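Local coordinates for protein Arf-GAP (Mus musculus, PDB 5C79) that probably acts as a phosphoinositide-dependent GTPase-activating protein for Arf1 and binds phosphatidylinositol 4,5-bisphosphate through its PH domain, at residues A[43-48]-A[119-124]; A[58-63]-A[69-74]; A[80-85]-A[106-111]. All coordinates share one frame; numbering follows the deposited sequence.

Contact 1 (A[43-48]-A[119-124]); sequences GFLLKK and IAWISV. With PBU ((2R)-3-{[(R)-hydroxy{[(1R,2R,3S,4R,5R,6S)-2,3,6-trihydroxy-4,5-bis(phosphonooxy)cyclohexyl]oxy}phosphoryl]oxy}propane-1 ,2-diyl dibutanoate), chain C.
The Trp121 indole takes Leu45 over one face and Gly43 at its rim. Leu45 CD2 sits above the five-membered ring, 3.6 Å from its centroid and only 14° off the normal, which makes a CH-pi contact; CG of the same leucine is offset toward the edge, 3.8 Å from Trp121 CE2. With CG of Leu45 beside its backbone N and opposite the carbonyl carbon (chi1 -78°), the branch leans over the indole. Near the ring plane, Gly43 CA comes to 4.0 Å of Trp121 CZ2, and a CB there would press tightly on that ring atom. The indole N-H is turned to water 1, which accepts from NE1 at 3.2 Å and more weakly from Phe44 N, a bridge from helix to strand backbone. In this PH domain, helix 115-135 plugs one end of the barrel, and its segment 119-124 runs nearly crosswise to 43-48. With an alanine in place of Trp121, Leu45 would probably lose the surface under its methyl, a gap would open at the barrel end, and the water would lack its indole donor. Further along the strand, Lys47 NZ bridges the 4- and 5-phosphates of the lipid, donating to PBU O43 at 2.9 Å and PBU O52 at 2.7 Å. The strand thus divides its work: apolar packing under the helix, and a positive charge likely to offset part of the charge of these two phosphates.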
loop_
_atom_site.group_PDB
_atom_site.type_symbol
_atom_site.label_atom_id
_atom_site.label_comp_id
_atom_site.label_asym_id
_atom_site.label_seq_id
_atom_site.Cartn_x
_atom_site.Cartn_y
_atom_site.Cartn_z
ATOM N N GLY A 43 4.845 8.379 1.606
ATOM C CA GLY A 43 5.643 8.235 0.412
ATOM C C GLY A 43 4.820 8.190 -0.855
ATOM O O GLY A 43 3.762 8.811 -0.958
ATOM N N PHE A 44 5.334 7.435 -1.798
ATOM C CA PHE A 44 4.693 7.215 -3.089
ATOM C C PHE A 44 4.722 5.740 -3.426
ATOM O O PHE A 44 5.617 4.998 -3.036
ATOM C CB PHE A 44 5.435 8.006 -4.155
ATOM C CG PHE A 44 5.380 9.490 -3.947
ATOM C CD1 PHE A 44 6.349 10.148 -3.185
ATOM C CD2 PHE A 44 4.367 10.218 -4.496
ATOM C CE1 PHE A 44 6.278 11.526 -2.994
ATOM C CE2 PHE A 44 4.289 11.590 -4.314
ATOM C CZ PHE A 44 5.244 12.235 -3.551
ATOM N N LEU A 45 3.698 5.310 -4.145
ATOM C CA LEU A 45 3.644 3.988 -4.756
ATOM C C LEU A 45 3.194 4.154 -6.214
ATOM O O LEU A 45 2.445 5.077 -6.522
ATOM C CB LEU A 45 2.654 3.084 -4.031
ATOM C CG LEU A 45 3.180 2.496 -2.713
ATOM C CD1 LEU A 45 2.025 1.842 -1.976
ATOM C CD2 LEU A 45 4.304 1.517 -2.923
ATOM N N LEU A 46 3.694 3.303 -7.098
ATOM C CA LEU A 46 3.124 3.169 -8.446
ATOM C C LEU A 46 1.846 2.326 -8.298
ATOM O O LEU A 46 1.890 1.284 -7.683
ATOM C CB LEU A 46 4.115 2.498 -9.397
ATOM C CG LEU A 46 5.411 3.244 -9.641
ATOM C CD1 LEU A 46 6.369 2.389 -10.444
ATOM C CD2 LEU A 46 5.098 4.538 -10.382
ATOM N N LYS A 47 0.738 2.805 -8.859
ATOM C CA LYS A 47 -0.544 2.081 -8.861
ATOM C C LYS A 47 -0.912 1.807 -10.299
ATOM O O LYS A 47 -0.980 2.730 -11.093
ATOM C CB LYS A 47 -1.621 2.877 -8.173
ATOM C CG LYS A 47 -3.016 2.231 -8.378
ATOM C CD LYS A 47 -4.179 2.905 -7.724
ATOM C CE LYS A 47 -4.505 4.270 -8.266
ATOM N NZ LYS A 47 -5.251 4.387 -9.542
ATOM N N LYS A 48 -1.122 0.541 -10.648
ATOM C CA LYS A 48 -1.430 0.184 -12.045
ATOM C C LYS A 48 -2.851 0.609 -12.415
ATOM O O LYS A 48 -3.806 0.291 -11.679
ATOM C CB LYS A 48 -1.283 -1.310 -12.300
ATOM C CG LYS A 48 -1.148 -1.610 -13.787
ATOM C CD LYS A 48 -0.974 -3.078 -14.097
ATOM C CE LYS A 48 0.395 -3.636 -13.751
ATOM N NZ LYS A 48 1.457 -3.067 -14.631
ATOM N N ILE A 119 10.330 -3.645 0.672
ATOM C CA ILE A 119 10.419 -4.240 2.023
ATOM C C ILE A 119 9.827 -3.269 3.049
ATOM O O ILE A 119 9.064 -3.685 3.912
ATOM C CB ILE A 119 11.852 -4.644 2.426
ATOM C CG1 ILE A 119 12.296 -5.884 1.631
ATOM C CG2 ILE A 119 11.953 -4.999 3.909
ATOM C CD1 ILE A 119 11.475 -7.143 1.829
ATOM N N ALA A 120 10.159 -1.996 2.922
ATOM C CA ALA A 120 9.647 -0.953 3.806
ATOM C C ALA A 120 8.138 -0.840 3.768
ATOM O O ALA A 120 7.472 -0.913 4.830
ATOM C CB ALA A 120 10.274 0.376 3.501
ATOM N N TRP A 121 7.590 -0.674 2.556
ATOM C CA TRP A 121 6.101 -0.610 2.420
ATOM C C TRP A 121 5.401 -1.833 2.989
ATOM O O TRP A 121 4.446 -1.743 3.770
ATOM C CB TRP A 121 5.680 -0.404 0.966
ATOM C CG TRP A 121 5.689 1.004 0.590
ATOM C CD1 TRP A 121 6.580 1.645 -0.247
ATOM C CD2 TRP A 121 4.781 1.998 1.064
ATOM N NE1 TRP A 121 6.265 3.005 -0.287
ATOM C CE2 TRP A 121 5.144 3.229 0.478
ATOM C CE3 TRP A 121 3.668 1.960 1.912
ATOM C CZ2 TRP A 121 4.438 4.430 0.755
ATOM C CZ3 TRP A 121 2.971 3.144 2.168
ATOM C CH2 TRP A 121 3.349 4.351 1.580
ATOM N N ILE A 122 5.855 -3.011 2.601
ATOM C CA ILE A 122 5.183 -4.236 3.045
ATOM C C ILE A 122 5.315 -4.417 4.573
ATOM O O ILE A 122 4.367 -4.802 5.251
ATOM C CB ILE A 122 5.676 -5.446 2.283
ATOM C CG1 ILE A 122 5.180 -5.347 0.835
ATOM C CG2 ILE A 122 5.119 -6.724 2.884
ATOM C CD1 ILE A 122 5.787 -6.383 -0.078
ATOM N N SER A 123 6.479 -4.097 5.099
ATOM C CA SER A 123 6.706 -4.174 6.567
ATOM C C SER A 123 5.800 -3.206 7.338
ATOM O O SER A 123 5.198 -3.594 8.348
ATOM C CB SER A 123 8.178 -3.893 6.896
ATOM O OG SER A 123 9.000 -4.933 6.361
ATOM N N VAL A 124 5.721 -1.965 6.862
ATOM C CA VAL A 124 4.888 -0.945 7.504
ATOM C C VAL A 124 3.412 -1.322 7.414
ATOM O O VAL A 124 2.662 -1.213 8.405
ATOM C CB VAL A 124 5.125 0.456 6.923
ATOM C CG1 VAL A 124 4.066 1.438 7.414
ATOM C CG2 VAL A 124 6.512 0.992 7.313
HETATM P P1 PBU C . -5.970 8.449 -16.743
HETATM P P4 PBU C . -8.364 3.443 -11.026
HETATM P P5 PBU C . -6.947 7.930 -9.665
HETATM C "C3'" PBU C . -6.592 8.461 -19.271
HETATM C "C2'" PBU C . -7.915 7.951 -19.792
HETATM O "O2'" PBU C . -7.706 6.717 -20.502
HETATM C "C1'" PBU C . -8.592 9.083 -20.580
HETATM O "O1'" PBU C . -9.975 9.059 -20.259
HETATM C C1 PBU C . -6.735 6.970 -14.616
HETATM O O1 PBU C . -7.058 7.885 -15.667
HETATM C C2 PBU C . -7.155 5.519 -14.949
HETATM O O2 PBU C . -8.542 5.311 -15.227
HETATM C C3 PBU C . -6.886 4.633 -13.775
HETATM O O3 PBU C . -7.353 3.288 -14.060
HETATM C C4 PBU C . -7.537 5.292 -12.552
HETATM O O4 PBU C . -7.257 4.450 -11.506
HETATM C C5 PBU C . -7.025 6.644 -12.130
HETATM O O5 PBU C . -7.643 7.199 -10.936
HETATM C C6 PBU C . -7.329 7.525 -13.305
HETATM O O6 PBU C . -6.768 8.755 -12.940
HETATM C C7 PBU C . -6.992 6.789 -21.782
HETATM O O7 PBU C . -5.778 6.909 -21.820
HETATM C C8 PBU C . -7.777 6.646 -23.066
HETATM C C9 PBU C . -7.890 5.163 -23.374
HETATM C C10 PBU C . -8.430 4.451 -22.153
HETATM C C11 PBU C . -10.690 10.167 -19.652
HETATM O O11 PBU C . -10.117 10.982 -18.949
HETATM C C12 PBU C . -12.165 10.279 -19.926
HETATM C C13 PBU C . -12.358 10.302 -21.438
HETATM C C14 PBU C . -12.417 8.905 -22.017
HETATM O O41 PBU C . -8.454 2.188 -11.886
HETATM O O42 PBU C . -9.562 4.364 -10.871
HETATM O O43 PBU C . -7.711 2.959 -9.762
HETATM O O51 PBU C . -8.039 7.670 -8.639
HETATM O O52 PBU C . -5.733 7.037 -9.440
HETATM O O53 PBU C . -6.522 9.330 -9.807
HETATM O OP1 PBU C . -6.854 8.939 -17.960
HETATM O OP2 PBU C . -5.019 7.318 -17.095
HETATM O OP3 PBU C . -5.410 9.776 -16.304
HETATM O O HOH W 1 7.980 5.726 -0.655
#

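Contact 2 (A[58-63]-A[69-74]). With PBU ((2R)-3-{[(R)-hydroxy{[(1R,2R,3S,4R,5R,6S)-2,3,6-trihydroxy-4,5-bis(phosphonooxy)cyclohexyl]oxy}phosphoryl]oxy}propane-1 ,2-diyl dibutanoate), chain C.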
loop_
_atom_site.group_PDB
_atom_site.type_symbol
_atom_site.label_atom_id
_atom_site.label_comp_id
_atom_site.label_asym_id
_atom_site.label_seq_id
_atom_site.Cartn_x
_atom_site.Cartn_y
_atom_site.Cartn_z
ATOM N N ARG A 58 2.161 7.011 -10.598
ATOM C CA ARG A 58 2.651 7.346 -9.259
ATOM C C ARG A 58 1.586 8.059 -8.429
ATOM O O ARG A 58 0.978 9.052 -8.860
ATOM C CB ARG A 58 3.927 8.200 -9.339
ATOM C CG ARG A 58 4.557 8.372 -7.973
ATOM C CD ARG A 58 6.020 8.697 -8.028
ATOM N NE ARG A 58 6.169 10.033 -8.561
ATOM C CZ ARG A 58 7.319 10.525 -9.021
ATOM N NH1 ARG A 58 8.445 9.781 -9.055
ATOM N NH2 ARG A 58 7.337 11.764 -9.484
ATOM N N ARG A 59 1.380 7.577 -7.222
ATOM C CA ARG A 59 0.426 8.173 -6.294
ATOM C C ARG A 59 1.014 8.407 -4.913
ATOM O O ARG A 59 1.811 7.614 -4.399
ATOM C CB ARG A 59 -0.800 7.271 -6.166
ATOM C CG ARG A 59 -1.542 7.068 -7.465
ATOM C CD ARG A 59 -2.209 8.357 -7.897
ATOM N NE ARG A 59 -2.967 8.203 -9.148
ATOM C CZ ARG A 59 -2.580 8.605 -10.368
ATOM N NH1 ARG A 59 -1.403 9.168 -10.606
ATOM N NH2 ARG A 59 -3.410 8.422 -11.405
ATOM N N LYS A 60 0.642 9.525 -4.314
ATOM C CA LYS A 60 1.022 9.823 -2.942
ATOM C C LYS A 60 0.236 8.871 -2.035
ATOM O O LYS A 60 -0.972 8.785 -2.155
ATOM C CB LYS A 60 0.634 11.263 -2.592
ATOM C CG LYS A 60 1.155 11.723 -1.250
ATOM C CD LYS A 60 0.531 13.041 -0.784
ATOM C CE LYS A 60 0.217 12.995 0.709
ATOM N NZ LYS A 60 -0.551 14.199 1.134
ATOM N N CYS A 61 0.939 8.160 -1.160
ATOM C CA CYS A 61 0.350 7.176 -0.245
ATOM C C CYS A 61 0.877 7.408 1.154
ATOM O O CYS A 61 2.029 7.766 1.329
ATOM C CB CYS A 61 0.723 5.760 -0.689
ATOM S SG CYS A 61 -0.073 5.284 -2.216
ATOM N N ALA A 62 0.032 7.168 2.143
ATOM C CA ALA A 62 0.461 7.267 3.529
ATOM C C ALA A 62 -0.260 6.215 4.377
ATOM O O ALA A 62 -1.446 5.960 4.168
ATOM C CB ALA A 62 0.194 8.658 4.075
ATOM N N VAL A 63 0.456 5.700 5.358
ATOM C CA VAL A 63 -0.095 4.800 6.368
ATOM C C VAL A 63 -0.060 5.449 7.753
ATOM O O VAL A 63 0.984 5.950 8.204
ATOM C CB VAL A 63 0.657 3.469 6.445
ATOM C CG1 VAL A 63 0.010 2.565 7.496
ATOM C CG2 VAL A 63 0.666 2.790 5.097
ATOM N N THR A 69 -3.951 5.590 3.023
ATOM C CA THR A 69 -4.610 6.677 2.296
ATOM C C THR A 69 -3.913 6.758 0.950
ATOM O O THR A 69 -2.671 6.896 0.897
ATOM C CB THR A 69 -4.556 7.996 3.106
ATOM O OG1 THR A 69 -5.382 7.853 4.276
ATOM C CG2 THR A 69 -5.106 9.165 2.337
ATOM N N ILE A 70 -4.695 6.635 -0.132
ATOM C CA ILE A 70 -4.152 6.658 -1.485
ATOM C C ILE A 70 -4.705 7.908 -2.181
ATOM O O ILE A 70 -5.917 8.024 -2.392
ATOM C CB ILE A 70 -4.554 5.431 -2.326
ATOM C CG1 ILE A 70 -4.212 4.141 -1.610
ATOM C CG2 ILE A 70 -3.844 5.462 -3.660
ATOM C CD1 ILE A 70 -4.967 2.936 -2.134
ATOM N N SER A 71 -3.803 8.808 -2.538
ATOM C CA SER A 71 -4.200 10.066 -3.163
ATOM C C SER A 71 -4.601 9.819 -4.584
ATOM O O SER A 71 -4.184 8.874 -5.237
ATOM C CB SER A 71 -3.101 11.118 -3.065
ATOM O OG SER A 71 -2.818 11.394 -1.699
ATOM N N HIS A 72 -5.512 10.653 -5.061
ATOM C CA HIS A 72 -5.854 10.646 -6.473
ATOM C C HIS A 72 -4.846 11.523 -7.232
ATOM O O HIS A 72 -4.006 12.198 -6.639
ATOM C CB HIS A 72 -7.279 11.154 -6.673
ATOM C CG HIS A 72 -8.292 10.398 -5.896
ATOM N ND1 HIS A 72 -8.785 9.178 -6.292
ATOM C CD2 HIS A 72 -8.905 10.689 -4.729
ATOM C CE1 HIS A 72 -9.668 8.748 -5.401
ATOM N NE2 HIS A 72 -9.756 9.648 -4.447
ATOM N N ALA A 73 -4.935 11.478 -8.541
ATOM C CA ALA A 73 -4.065 12.302 -9.410
ATOM C C ALA A 73 -4.317 13.803 -9.171
ATOM O O ALA A 73 -3.391 14.618 -9.057
ATOM C CB ALA A 73 -4.323 11.946 -10.866
ATOM N N THR A 74 -5.595 14.142 -9.100
ATOM C CA THR A 74 -6.038 15.486 -8.699
ATOM C C THR A 74 -5.892 15.582 -7.185
ATOM O O THR A 74 -6.409 14.730 -6.457
ATOM C CB THR A 74 -7.471 15.803 -9.162
ATOM O OG1 THR A 74 -7.543 15.612 -10.581
ATOM C CG2 THR A 74 -7.846 17.269 -8.832
HETATM P P1 PBU C . -5.970 8.449 -16.743
HETATM P P4 PBU C . -8.364 3.443 -11.026
HETATM P P5 PBU C . -6.947 7.930 -9.665
HETATM C "C3'" PBU C . -6.592 8.461 -19.271
HETATM C "C2'" PBU C . -7.915 7.951 -19.792
HETATM O "O2'" PBU C . -7.706 6.717 -20.502
HETATM C "C1'" PBU C . -8.592 9.083 -20.580
HETATM O "O1'" PBU C . -9.975 9.059 -20.259
HETATM C C1 PBU C . -6.735 6.970 -14.616
HETATM O O1 PBU C . -7.058 7.885 -15.667
HETATM C C2 PBU C . -7.155 5.519 -14.949
HETATM O O2 PBU C . -8.542 5.311 -15.227
HETATM C C3 PBU C . -6.886 4.633 -13.775
HETATM O O3 PBU C . -7.353 3.288 -14.060
HETATM C C4 PBU C . -7.537 5.292 -12.552
HETATM O O4 PBU C . -7.257 4.450 -11.506
HETATM C C5 PBU C . -7.025 6.644 -12.130
HETATM O O5 PBU C . -7.643 7.199 -10.936
HETATM C C6 PBU C . -7.329 7.525 -13.305
HETATM O O6 PBU C . -6.768 8.755 -12.940
HETATM C C7 PBU C . -6.992 6.789 -21.782
HETATM O O7 PBU C . -5.778 6.909 -21.820
HETATM C C8 PBU C . -7.777 6.646 -23.066
HETATM C C9 PBU C . -7.890 5.163 -23.374
HETATM C C10 PBU C . -8.430 4.451 -22.153
HETATM C C11 PBU C . -10.690 10.167 -19.652
HETATM O O11 PBU C . -10.117 10.982 -18.949
HETATM C C12 PBU C . -12.165 10.279 -19.926
HETATM C C13 PBU C . -12.358 10.302 -21.438
HETATM C C14 PBU C . -12.417 8.905 -22.017
HETATM O O41 PBU C . -8.454 2.188 -11.886
HETATM O O42 PBU C . -9.562 4.364 -10.871
HETATM O O43 PBU C . -7.711 2.959 -9.762
HETATM O O51 PBU C . -8.039 7.670 -8.639
HETATM O O52 PBU C . -5.733 7.037 -9.440
HETATM O O53 PBU C . -6.522 9.330 -9.807
HETATM O OP1 PBU C . -6.854 8.939 -17.960
HETATM O OP2 PBU C . -5.019 7.318 -17.095
HETATM O OP3 PBU C . -5.410 9.776 -16.304
HETATM O O HOH W 2 -1.997 9.912 0.538
HETATM O O HOH W 3 -1.109 11.241 -5.835
HETATM O O HOH W 4 -3.729 7.083 6.542
#
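Strands 56-64 and 67-70 pair here as an antiparallel beta hairpin of the PH barrel, and the chain running on from the second strand reaches the lipid. Ala62 and Thr69 form a hydrogen-bonded pair, with Thr69 N to Ala62 O at 2.8 Å and Ala62 N to Thr69 O at 3.0 Å. Cys61 and Ile70 are the non-hydrogen-bonded pair beside it, their SG and CG2 touching on the face turned to the barrel interior. Ser71 N still donates to Lys60 O at 2.9 Å. Beyond it, Arg59 bends at chi2 (-69°) and passes its CD by Ser71 O, 3.4 Å away. Ala73 CB then lies over one guanidinium face, while PBU O52 meets the edge in plane, accepting from Arg59 NE at 3.0 Å. His72 ND1 donates to PBU O51 at 2.9 Å, almost linearly at 176°, and Ala73 N to PBU O53. Each of the three terminal oxygens of the 5-phosphate therefore has a donor from this hairpin and the chain after it, and O52 also has Lys47, which probably fixes how the phosphate is turned.

Contact 3 (A[80-85]-A[106-111]); sequences AKLNLL and RTYHFQ. With PBU ((2R)-3-{[(R)-hydroxy{[(1R,2R,3S,4R,5R,6S)-2,3,6-trihydroxy-4,5-bis(phosphonooxy)cyclohexyl]oxy}phosphoryl]oxy}propane-1 ,2-diyl dibutanoate), chain C.
Leu82 reaches across to Tyr108 with one methyl: CD1 lies 3.5 Å from Tyr108 CE1 and 3.7 Å from CD1 of that ring, the leucine slanting past the ring rather than lying squarely on it. Its CD2 follows more loosely, 4.0 Å from Tyr108 CE1. The leucine gets there because CG is opposite the carbonyl carbon (chi1 -65°) and its CB is directed toward strand 106-111. At the far end of the ring, Ala80 CB approaches the phenol, 4.1 Å from Tyr108 OH. This packing runs across the inside of the PH barrel: strands 80-83 and 106-111 are not neighbours in the sheet, and the barrel's bend brings their inward side chains together. Ile70 of strand 67-70 also packs on both Leu82 and Tyr108, and Leu101 backs Leu82. The tyrosine ring has a second role toward the pocket. Arg106, extended from CG to NE, lays its guanidinium over a ring face, with NE 3.8 Å above the plane and near the centre. Held flat in this way, the guanidinium turns its edge to PBU O43 on the 4-phosphate, where Lys47 also donates. Its NH1 bond to O43 is weak, 2.8 Å with an angle of 129°, and the 2.4 Å from Arg106 NH2 to O43 is too short for its detail to be trusted. Where strand 80-83 ends, Asn83 OD1 accepts from Leu85 N in an Asx turn.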
loop_
_atom_site.group_PDB
_atom_site.type_symbol
_atom_site.label_atom_id
_atom_site.label_comp_id
_atom_site.label_asym_id
_atom_site.label_seq_id
_atom_site.Cartn_x
_atom_site.Cartn_y
_atom_site.Cartn_z
ATOM N N ALA A 80 -8.682 8.017 -1.249
ATOM C CA ALA A 80 -9.228 6.735 -0.875
ATOM C C ALA A 80 -8.599 6.312 0.452
ATOM O O ALA A 80 -7.394 6.520 0.668
ATOM C CB ALA A 80 -8.938 5.693 -1.944
ATOM N N LYS A 81 -9.434 5.766 1.323
ATOM C CA LYS A 81 -8.984 5.254 2.620
ATOM C C LYS A 81 -9.259 3.759 2.697
ATOM O O LYS A 81 -10.398 3.332 2.578
ATOM C CB LYS A 81 -9.666 6.014 3.764
ATOM C CG LYS A 81 -9.251 7.472 3.764
ATOM C CD LYS A 81 -9.654 8.233 5.014
ATOM C CE LYS A 81 -8.994 9.605 5.067
ATOM N NZ LYS A 81 -7.523 9.585 5.371
ATOM N N LEU A 82 -8.198 2.982 2.922
ATOM C CA LEU A 82 -8.288 1.542 3.029
ATOM C C LEU A 82 -8.019 1.161 4.481
ATOM O O LEU A 82 -6.995 1.514 5.054
ATOM C CB LEU A 82 -7.323 0.849 2.088
ATOM C CG LEU A 82 -7.580 1.042 0.593
ATOM C CD1 LEU A 82 -6.585 0.180 -0.152
ATOM C CD2 LEU A 82 -9.006 0.681 0.193
ATOM N N ASN A 83 -8.973 0.459 5.060
ATOM C CA ASN A 83 -8.850 -0.081 6.426
ATOM C C ASN A 83 -7.998 -1.346 6.346
ATOM O O ASN A 83 -8.399 -2.369 5.763
ATOM C CB ASN A 83 -10.249 -0.381 6.999
ATOM C CG ASN A 83 -10.219 -1.256 8.255
ATOM O OD1 ASN A 83 -9.191 -1.415 8.901
ATOM N ND2 ASN A 83 -11.378 -1.893 8.561
ATOM N N LEU A 84 -6.795 -1.279 6.896
ATOM C CA LEU A 84 -5.851 -2.405 6.730
ATOM C C LEU A 84 -6.249 -3.686 7.470
ATOM O O LEU A 84 -5.813 -4.770 7.099
ATOM C CB LEU A 84 -4.431 -1.993 7.083
ATOM C CG LEU A 84 -3.815 -0.903 6.167
ATOM C CD1 LEU A 84 -2.490 -0.436 6.718
ATOM C CD2 LEU A 84 -3.661 -1.418 4.750
ATOM N N LEU A 85 -7.168 -3.588 8.413
ATOM C CA LEU A 85 -7.742 -4.842 8.995
ATOM C C LEU A 85 -8.439 -5.758 8.021
ATOM O O LEU A 85 -8.516 -6.962 8.234
ATOM C CB LEU A 85 -8.696 -4.501 10.146
ATOM C CG LEU A 85 -8.043 -4.176 11.475
ATOM C CD1 LEU A 85 -9.078 -3.606 12.420
ATOM C CD2 LEU A 85 -7.399 -5.427 12.070
ATOM N N ARG A 106 -11.952 -4.640 -4.269
ATOM C CA ARG A 106 -10.959 -4.276 -5.256
ATOM C C ARG A 106 -9.595 -4.863 -4.880
ATOM O O ARG A 106 -9.237 -4.858 -3.717
ATOM C CB ARG A 106 -10.821 -2.747 -5.272
ATOM C CG ARG A 106 -9.761 -2.293 -6.208
ATOM C CD ARG A 106 -9.873 -0.857 -6.583
ATOM N NE ARG A 106 -8.814 -0.609 -7.558
ATOM C CZ ARG A 106 -8.547 0.569 -8.099
ATOM N NH1 ARG A 106 -9.255 1.625 -7.794
ATOM N NH2 ARG A 106 -7.536 0.678 -8.956
ATOM N N THR A 107 -8.812 -5.228 -5.880
ATOM C CA THR A 107 -7.383 -5.503 -5.664
ATOM C C THR A 107 -6.557 -4.375 -6.281
ATOM O O THR A 107 -6.659 -4.130 -7.458
ATOM C CB THR A 107 -6.986 -6.873 -6.226
ATOM O OG1 THR A 107 -7.673 -7.877 -5.470
ATOM C CG2 THR A 107 -5.495 -7.117 -6.096
ATOM N N TYR A 108 -5.778 -3.693 -5.458
ATOM C CA TYR A 108 -4.820 -2.708 -5.909
ATOM C C TYR A 108 -3.522 -3.381 -6.320
ATOM O O TYR A 108 -3.034 -4.265 -5.602
ATOM C CB TYR A 108 -4.561 -1.708 -4.801
ATOM C CG TYR A 108 -5.670 -0.738 -4.575
ATOM C CD1 TYR A 108 -6.716 -1.024 -3.679
ATOM C CD2 TYR A 108 -5.675 0.490 -5.227
ATOM C CE1 TYR A 108 -7.743 -0.103 -3.485
ATOM C CE2 TYR A 108 -6.689 1.414 -5.002
ATOM C CZ TYR A 108 -7.732 1.100 -4.162
ATOM O OH TYR A 108 -8.690 2.090 -3.944
ATOM N N HIS A 109 -2.968 -2.998 -7.476
ATOM C CA HIS A 109 -1.669 -3.523 -7.921
ATOM C C HIS A 109 -0.681 -2.402 -7.729
ATOM O O HIS A 109 -0.787 -1.377 -8.413
ATOM C CB HIS A 109 -1.658 -3.958 -9.380
ATOM C CG HIS A 109 -2.743 -4.918 -9.691
ATOM N ND1 HIS A 109 -2.784 -6.178 -9.136
ATOM C CD2 HIS A 109 -3.877 -4.785 -10.414
ATOM C CE1 HIS A 109 -3.868 -6.805 -9.550
ATOM N NE2 HIS A 109 -4.553 -5.982 -10.325
ATOM N N PHE A 110 0.264 -2.595 -6.813
ATOM C CA PHE A 110 1.252 -1.565 -6.494
ATOM C C PHE A 110 2.641 -1.999 -6.912
ATOM O O PHE A 110 2.921 -3.190 -7.035
ATOM C CB PHE A 110 1.295 -1.274 -4.991
ATOM C CG PHE A 110 0.080 -0.563 -4.447
ATOM C CD1 PHE A 110 -0.284 0.703 -4.901
ATOM C CD2 PHE A 110 -0.702 -1.152 -3.456
ATOM C CE1 PHE A 110 -1.366 1.364 -4.366
ATOM C CE2 PHE A 110 -1.793 -0.502 -2.918
ATOM C CZ PHE A 110 -2.147 0.763 -3.376
ATOM N N GLN A 111 3.499 -1.022 -7.124
ATOM C CA GLN A 111 4.943 -1.266 -7.286
ATOM C C GLN A 111 5.719 -0.221 -6.524
ATOM O O GLN A 111 5.459 0.990 -6.645
ATOM C CB GLN A 111 5.328 -1.362 -8.757
ATOM C CG GLN A 111 6.764 -1.772 -8.987
ATOM C CD GLN A 111 7.107 -1.945 -10.442
ATOM O OE1 GLN A 111 7.800 -1.117 -11.041
ATOM N NE2 GLN A 111 6.656 -3.056 -11.015
HETATM P P1 PBU C . -5.970 8.449 -16.743
HETATM P P4 PBU C . -8.364 3.443 -11.026
HETATM P P5 PBU C . -6.947 7.930 -9.665
HETATM C "C3'" PBU C . -6.592 8.461 -19.271
HETATM C "C2'" PBU C . -7.915 7.951 -19.792
HETATM O "O2'" PBU C . -7.706 6.717 -20.502
HETATM C "C1'" PBU C . -8.592 9.083 -20.580
HETATM O "O1'" PBU C . -9.975 9.059 -20.259
HETATM C C1 PBU C . -6.735 6.970 -14.616
HETATM O O1 PBU C . -7.058 7.885 -15.667
HETATM C C2 PBU C . -7.155 5.519 -14.949
HETATM O O2 PBU C . -8.542 5.311 -15.227
HETATM C C3 PBU C . -6.886 4.633 -13.775
HETATM O O3 PBU C . -7.353 3.288 -14.060
HETATM C C4 PBU C . -7.537 5.292 -12.552
HETATM O O4 PBU C . -7.257 4.450 -11.506
HETATM C C5 PBU C . -7.025 6.644 -12.130
HETATM O O5 PBU C . -7.643 7.199 -10.936
HETATM C C6 PBU C . -7.329 7.525 -13.305
HETATM O O6 PBU C . -6.768 8.755 -12.940
HETATM C C7 PBU C . -6.992 6.789 -21.782
HETATM O O7 PBU C . -5.778 6.909 -21.820
HETATM C C8 PBU C . -7.777 6.646 -23.066
HETATM C C9 PBU C . -7.890 5.163 -23.374
HETATM C C10 PBU C . -8.430 4.451 -22.153
HETATM C C11 PBU C . -10.690 10.167 -19.652
HETATM O O11 PBU C . -10.117 10.982 -18.949
HETATM C C12 PBU C . -12.165 10.279 -19.926
HETATM C C13 PBU C . -12.358 10.302 -21.438
HETATM C C14 PBU C . -12.417 8.905 -22.017
HETATM O O41 PBU C . -8.454 2.188 -11.886
HETATM O O42 PBU C . -9.562 4.364 -10.871
HETATM O O43 PBU C . -7.711 2.959 -9.762
HETATM O O51 PBU C . -8.039 7.670 -8.639
HETATM O O52 PBU C . -5.733 7.037 -9.440
HETATM O O53 PBU C . -6.522 9.330 -9.807
HETATM O OP1 PBU C . -6.854 8.939 -17.960
HETATM O OP2 PBU C . -5.019 7.318 -17.095
HETATM O OP3 PBU C . -5.410 9.776 -16.304
#

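From the N terminus, strand 41-48 comes first, and its partner is the late helix 115-135, so contact 1 closes a loop spanning most of the domain, with the other two contacts lying within it. Contact 2 closes early, a short hairpin between strands 56-64 and 67-70. Contact 3 opens only after that, reaching from 80-85 to 106-111, so the two follow in series without crossing. Strand pairing joins them: 41-48 lies between 56-64 and 106-111, through Leu45 O to Arg59 N and Leu46 O to Gln111 N, while Ile70 N meets Ala80 O. Together they tie helix, barrel wall and barrel interior, and all three contribute donors to the same lipid.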